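Oxysterol-binding protein homolog 3 (Saccharomyces cerevisiae, PDB 4IC4) transfers sterols and other lipids between membranes in phosphoinositide-coupled transport, its OSBP-related domain carrying the lipid in a hydrophobic pocket. Local coordinates at residues Glu220-Val223 with Asp229-His232; Val250-Pro255 with Lys261-Ala266. All blocks are in the same frame, centred on the assembly; numbering follows the deposited sequence.

Coming from the N terminus, the chain runs along strand 214-225, turns, and comes back as strand 230-235; contact 1, Glu220-Val223 with Asp229-His232, closes the hairpin of these two strands over a short connection. The chain then returns as strand 247-253 and turns again into strand 263-268, where contact 2, Val250-Pro255 with Lys261-Ala266, closes the next hairpin of the pair. The two loops follow in series, neither enclosing nor crossing the other. The centres of the two contacts lie about 9 Å apart, and the inner strands are joined by probable hydrogen bonds, Lys230 O to Ile253 N and His232 O to Ser251 N. Together the contacts join four successive antiparallel strands of the OSBP-related domain, with helix 94-104 packed against them.

Contact 1: Glu220-Val223 with Asp229-His232; sequences EFEV and DKSH
His232 and Glu222 face each other as a non-hydrogen-bonded antiparallel pair, and two glutamates of strand 214-225 reach the edge of the imidazole in its plane. Glu220 OE1 accepts a weak, strongly bent bond from His232 NE2 at 2.7 Å (121° at the hydrogen), its carboxylate turned 73° from the ring. Glu222 OE2 meets His232 CD2 at 3.1 Å, with the carboxylate plane perpendicular to the ring. That same oxygen forms a salt bridge with Lys230 NZ at 3.2 Å, the hydrogen bond within it weak; the lysine chain folds back to it through bends at its last two torsions.

Behind these side chains, the hydrogen-bonded pair Val223 and Ser231 fixes the register of this antiparallel beta hairpin of the OSBP-related domain, with Val223 N to Ser231 O at 3.0 Å and Ser231 N to Val223 O at 2.9 Å. Their side chains point to the other face, where Val223 packs on Val98 of helix 94-104 and Ser231 OG bonds to Ser99 OG. Asp229, beside the turn, forms a salt bridge with Arg260.

With one carboxylate at NE2 and another at CD2, the imidazole would probably be stabilised if protonated, while Lys230 probably offsets part of the charge of Glu222.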
loop_
_atom_site.group_PDB
_atom_site.type_symbol
_atom_site.label_atom_id
_atom_site.label_comp_id
_atom_site.label_asym_id
_atom_site.label_seq_id
_atom_site.Cartn_x
_atom_site.Cartn_y
_atom_site.Cartn_z
ATOM N N GLU A 220 10.830 -15.631 3.466
ATOM C CA GLU A 220 11.728 -14.587 3.939
ATOM C C GLU A 220 11.975 -13.548 2.852
ATOM O O GLU A 220 11.518 -13.699 1.719
ATOM C CB GLU A 220 13.065 -15.219 4.327
ATOM C CG GLU A 220 13.816 -15.793 3.131
ATOM C CD GLU A 220 14.481 -17.125 3.427
ATOM O OE1 GLU A 220 15.341 -17.181 4.330
ATOM O OE2 GLU A 220 14.139 -18.120 2.753
ATOM N N PHE A 221 12.700 -12.493 3.208
ATOM C CA PHE A 221 13.060 -11.447 2.258
ATOM C C PHE A 221 14.209 -10.641 2.848
ATOM O O PHE A 221 14.437 -10.671 4.061
ATOM C CB PHE A 221 11.850 -10.556 1.916
ATOM C CG PHE A 221 11.577 -9.459 2.905
ATOM C CD1 PHE A 221 11.994 -8.155 2.646
ATOM C CD2 PHE A 221 10.859 -9.714 4.068
ATOM C CE1 PHE A 221 11.693 -7.119 3.528
ATOM C CE2 PHE A 221 10.553 -8.686 4.959
ATOM C CZ PHE A 221 10.969 -7.386 4.690
ATOM N N GLU A 222 14.948 -9.945 1.994
ATOM C CA GLU A 222 16.085 -9.172 2.463
ATOM C C GLU A 222 16.057 -7.711 2.045
ATOM O O GLU A 222 15.484 -7.345 1.019
ATOM C CB GLU A 222 17.394 -9.804 1.970
ATOM C CG GLU A 222 17.533 -11.290 2.276
ATOM C CD GLU A 222 18.940 -11.808 2.028
ATOM O OE1 GLU A 222 19.486 -11.555 0.935
ATOM O OE2 GLU A 222 19.498 -12.474 2.927
ATOM N N VAL A 223 16.681 -6.879 2.868
ATOM C CA VAL A 223 16.800 -5.460 2.595
ATOM C C VAL A 223 18.288 -5.262 2.354
ATOM O O VAL A 223 19.111 -5.731 3.140
ATOM C CB VAL A 223 16.368 -4.607 3.800
ATOM C CG1 VAL A 223 16.649 -3.136 3.523
ATOM C CG2 VAL A 223 14.891 -4.828 4.080
ATOM N N ASP A 229 25.601 -3.503 3.668
ATOM C CA ASP A 229 24.806 -4.105 4.732
ATOM C C ASP A 229 23.622 -4.880 4.166
ATOM O O ASP A 229 23.071 -4.527 3.125
ATOM C CB ASP A 229 24.282 -3.019 5.676
ATOM C CG ASP A 229 25.394 -2.230 6.331
ATOM O OD1 ASP A 229 25.875 -2.647 7.407
ATOM O OD2 ASP A 229 25.791 -1.196 5.761
ATOM N N LYS A 230 23.238 -5.945 4.856
ATOM C CA LYS A 230 22.101 -6.745 4.434
ATOM C C LYS A 230 21.299 -7.156 5.655
ATOM O O LYS A 230 21.857 -7.416 6.721
ATOM C CB LYS A 230 22.559 -7.997 3.679
ATOM C CG LYS A 230 23.422 -8.940 4.498
ATOM C CD LYS A 230 23.648 -10.258 3.770
ATOM C CE LYS A 230 22.350 -11.037 3.624
ATOM N NZ LYS A 230 21.731 -11.325 4.950
ATOM N N SER A 231 19.982 -7.195 5.500
ATOM C CA SER A 231 19.102 -7.593 6.583
ATOM C C SER A 231 18.277 -8.764 6.073
ATOM O O SER A 231 17.704 -8.703 4.984
ATOM C CB SER A 231 18.186 -6.437 6.986
ATOM O OG SER A 231 17.361 -6.800 8.078
ATOM N N HIS A 232 18.228 -9.832 6.860
ATOM C CA HIS A 232 17.490 -11.029 6.492
ATOM C C HIS A 232 16.309 -11.220 7.436
ATOM O O HIS A 232 16.488 -11.466 8.629
ATOM C CB HIS A 232 18.433 -12.235 6.543
ATOM C CG HIS A 232 17.812 -13.517 6.086
ATOM N ND1 HIS A 232 17.045 -14.309 6.914
ATOM C CD2 HIS A 232 17.841 -14.142 4.887
ATOM C CE1 HIS A 232 16.631 -15.369 6.244
ATOM N NE2 HIS A 232 17.099 -15.292 5.011
#

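Contact 2: Val250-Pro255 with Lys261-Ala266; sequences VSIIPP and KKETLA
Val250 packs against Leu265 as a hydrogen-bonded antiparallel pair, and the leucine can be followed outward from the backbone. Leu265 CB lies 3.6 Å from Val250 CB and also touches CG2 of that valine. Next, Leu265 CG faces Val250 CB. Turned beside its own backbone N (chi1 -44°), the leucine then runs on so that CD1 meets Val250 CG1 at 4.0 Å. The backbones of this pair are firmly joined: Val250 N reaches Leu265 O at 2.7 Å, and Leu265 N returns to Val250 O at 2.8 Å.

Ile252 and Glu263 make the next hydrogen-bonded pair, less evenly. Ile252 N binds Glu263 O at 2.7 Å, whereas the return bond from Glu263 N to Ile252 O stretches to 3.3 Å. Ile252 CB also comes close to Glu263 O.

Toward the turn the strands give way to loop, and Pro254 takes over the contact. Its CG rests on Lys261 C at 3.5 Å, while its CD meets Lys262 CG at 3.7 Å. With an alanine in place of Pro254, the CG and CD contacts go, and a gap is likely to open beside the Lys261 carbonyl and Lys262 CG. Ile253 CD1 meets Lys262 CD, the two side chains crossing at a slant.

Val250, Ile252, Glu263 and Leu265 share one face of this hairpin. On it, helix 94-104 brings Ile103 to Val250, Ile95 and Ser99 to Ile252, and Thr96 to Glu263. In the sheet itself, strand 230-235 flanks the hairpin beside strand 247-253, and strand 272-275 lies beyond strand 263-268, with Leu273 touching Leu265.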
loop_
_atom_site.group_PDB
_atom_site.type_symbol
_atom_site.label_atom_id
_atom_site.label_comp_id
_atom_site.label_asym_id
_atom_site.label_seq_id
_atom_site.Cartn_x
_atom_site.Cartn_y
_atom_site.Cartn_z
ATOM N N VAL A 250 14.955 -11.028 12.581
ATOM C CA VAL A 250 15.725 -10.240 11.631
ATOM C C VAL A 250 17.204 -10.372 11.958
ATOM O O VAL A 250 17.618 -10.156 13.097
ATOM C CB VAL A 250 15.350 -8.744 11.692
ATOM C CG1 VAL A 250 16.099 -7.970 10.615
ATOM C CG2 VAL A 250 13.847 -8.577 11.527
ATOM N N SER A 251 17.993 -10.740 10.956
ATOM C CA SER A 251 19.431 -10.883 11.134
ATOM C C SER A 251 20.120 -9.789 10.331
ATOM O O SER A 251 20.019 -9.755 9.100
ATOM C CB SER A 251 19.892 -12.260 10.650
ATOM O OG SER A 251 19.255 -13.294 11.377
ATOM N N ILE A 252 20.803 -8.888 11.030
ATOM C CA ILE A 252 21.506 -7.786 10.388
ATOM C C ILE A 252 22.965 -8.163 10.172
ATOM O O ILE A 252 23.682 -8.463 11.124
ATOM C CB ILE A 252 21.450 -6.510 11.253
ATOM C CG1 ILE A 252 19.992 -6.101 11.491
ATOM C CG2 ILE A 252 22.215 -5.387 10.574
ATOM C CD1 ILE A 252 19.235 -5.749 10.230
ATOM N N ILE A 253 23.401 -8.139 8.918
ATOM C CA ILE A 253 24.771 -8.500 8.586
ATOM C C ILE A 253 25.519 -7.358 7.908
ATOM O O ILE A 253 25.335 -7.105 6.717
ATOM C CB ILE A 253 24.801 -9.730 7.651
ATOM C CG1 ILE A 253 24.041 -10.893 8.295
ATOM C CG2 ILE A 253 26.241 -10.134 7.365
ATOM C CD1 ILE A 253 24.643 -11.383 9.596
ATOM N N PRO A 254 26.372 -6.650 8.663
ATOM C CA PRO A 254 27.141 -5.536 8.104
ATOM C C PRO A 254 28.284 -6.072 7.248
ATOM O O PRO A 254 28.752 -7.190 7.461
ATOM C CB PRO A 254 27.640 -4.810 9.348
ATOM C CG PRO A 254 27.863 -5.939 10.304
ATOM C CD PRO A 254 26.621 -6.784 10.110
ATOM N N PRO A 255 28.739 -5.289 6.261
ATOM C CA PRO A 255 29.835 -5.753 5.409
ATOM C C PRO A 255 31.155 -5.771 6.170
ATOM O O PRO A 255 31.320 -5.059 7.162
ATOM C CB PRO A 255 29.833 -4.739 4.272
ATOM C CG PRO A 255 29.433 -3.480 4.969
ATOM C CD PRO A 255 28.297 -3.941 5.861
ATOM N N LYS A 261 28.396 -3.624 13.540
ATOM C CA LYS A 261 28.424 -5.024 13.957
ATOM C C LYS A 261 27.125 -5.773 13.677
ATOM O O LYS A 261 26.095 -5.169 13.379
ATOM C CB LYS A 261 28.749 -5.116 15.452
ATOM C CG LYS A 261 30.125 -4.576 15.836
ATOM C CD LYS A 261 31.226 -5.641 15.790
ATOM C CE LYS A 261 31.430 -6.239 14.401
ATOM N NZ LYS A 261 30.345 -7.188 14.014
ATOM N N LYS A 262 27.189 -7.098 13.778
ATOM C CA LYS A 262 26.028 -7.944 13.545
ATOM C C LYS A 262 25.013 -7.782 14.666
ATOM O O LYS A 262 25.370 -7.733 15.844
ATOM C CB LYS A 262 26.451 -9.411 13.440
ATOM C CG LYS A 262 27.340 -9.711 12.245
ATOM C CD LYS A 262 27.680 -11.189 12.165
ATOM C CE LYS A 262 28.554 -11.486 10.958
ATOM N NZ LYS A 262 28.879 -12.935 10.849
ATOM N N GLU A 263 23.743 -7.702 14.290
ATOM C CA GLU A 263 22.669 -7.535 15.255
ATOM C C GLU A 263 21.480 -8.393 14.859
ATOM O O GLU A 263 21.356 -8.810 13.706
ATOM C CB GLU A 263 22.238 -6.068 15.309
ATOM C CG GLU A 263 23.361 -5.097 15.641
ATOM C CD GLU A 263 22.945 -3.647 15.483
ATOM O OE1 GLU A 263 22.629 -3.237 14.346
ATOM O OE2 GLU A 263 22.933 -2.915 16.496
ATOM N N THR A 264 20.607 -8.654 15.822
ATOM C CA THR A 264 19.418 -9.449 15.568
ATOM C C THR A 264 18.203 -8.754 16.163
ATOM O O THR A 264 18.278 -8.154 17.235
ATOM C CB THR A 264 19.545 -10.861 16.171
ATOM O OG1 THR A 264 20.633 -11.553 15.541
ATOM C CG2 THR A 264 18.265 -11.648 15.952
ATOM N N LEU A 265 17.088 -8.824 15.446
ATOM C CA LEU A 265 15.846 -8.207 15.890
ATOM C C LEU A 265 14.774 -9.287 15.927
ATOM O O LEU A 265 14.868 -10.294 15.216
ATOM C CB LEU A 265 15.415 -7.104 14.916
ATOM C CG LEU A 265 16.471 -6.129 14.388
ATOM C CD1 LEU A 265 15.803 -5.160 13.417
ATOM C CD2 LEU A 265 17.125 -5.368 15.535
ATOM N N ALA A 266 13.752 -9.082 16.749
ATOM C CA ALA A 266 12.670 -10.051 16.849
ATOM C C ALA A 266 11.379 -9.382 17.286
ATOM O O ALA A 266 11.392 -8.381 18.000
ATOM C CB ALA A 266 13.040 -11.154 17.830
#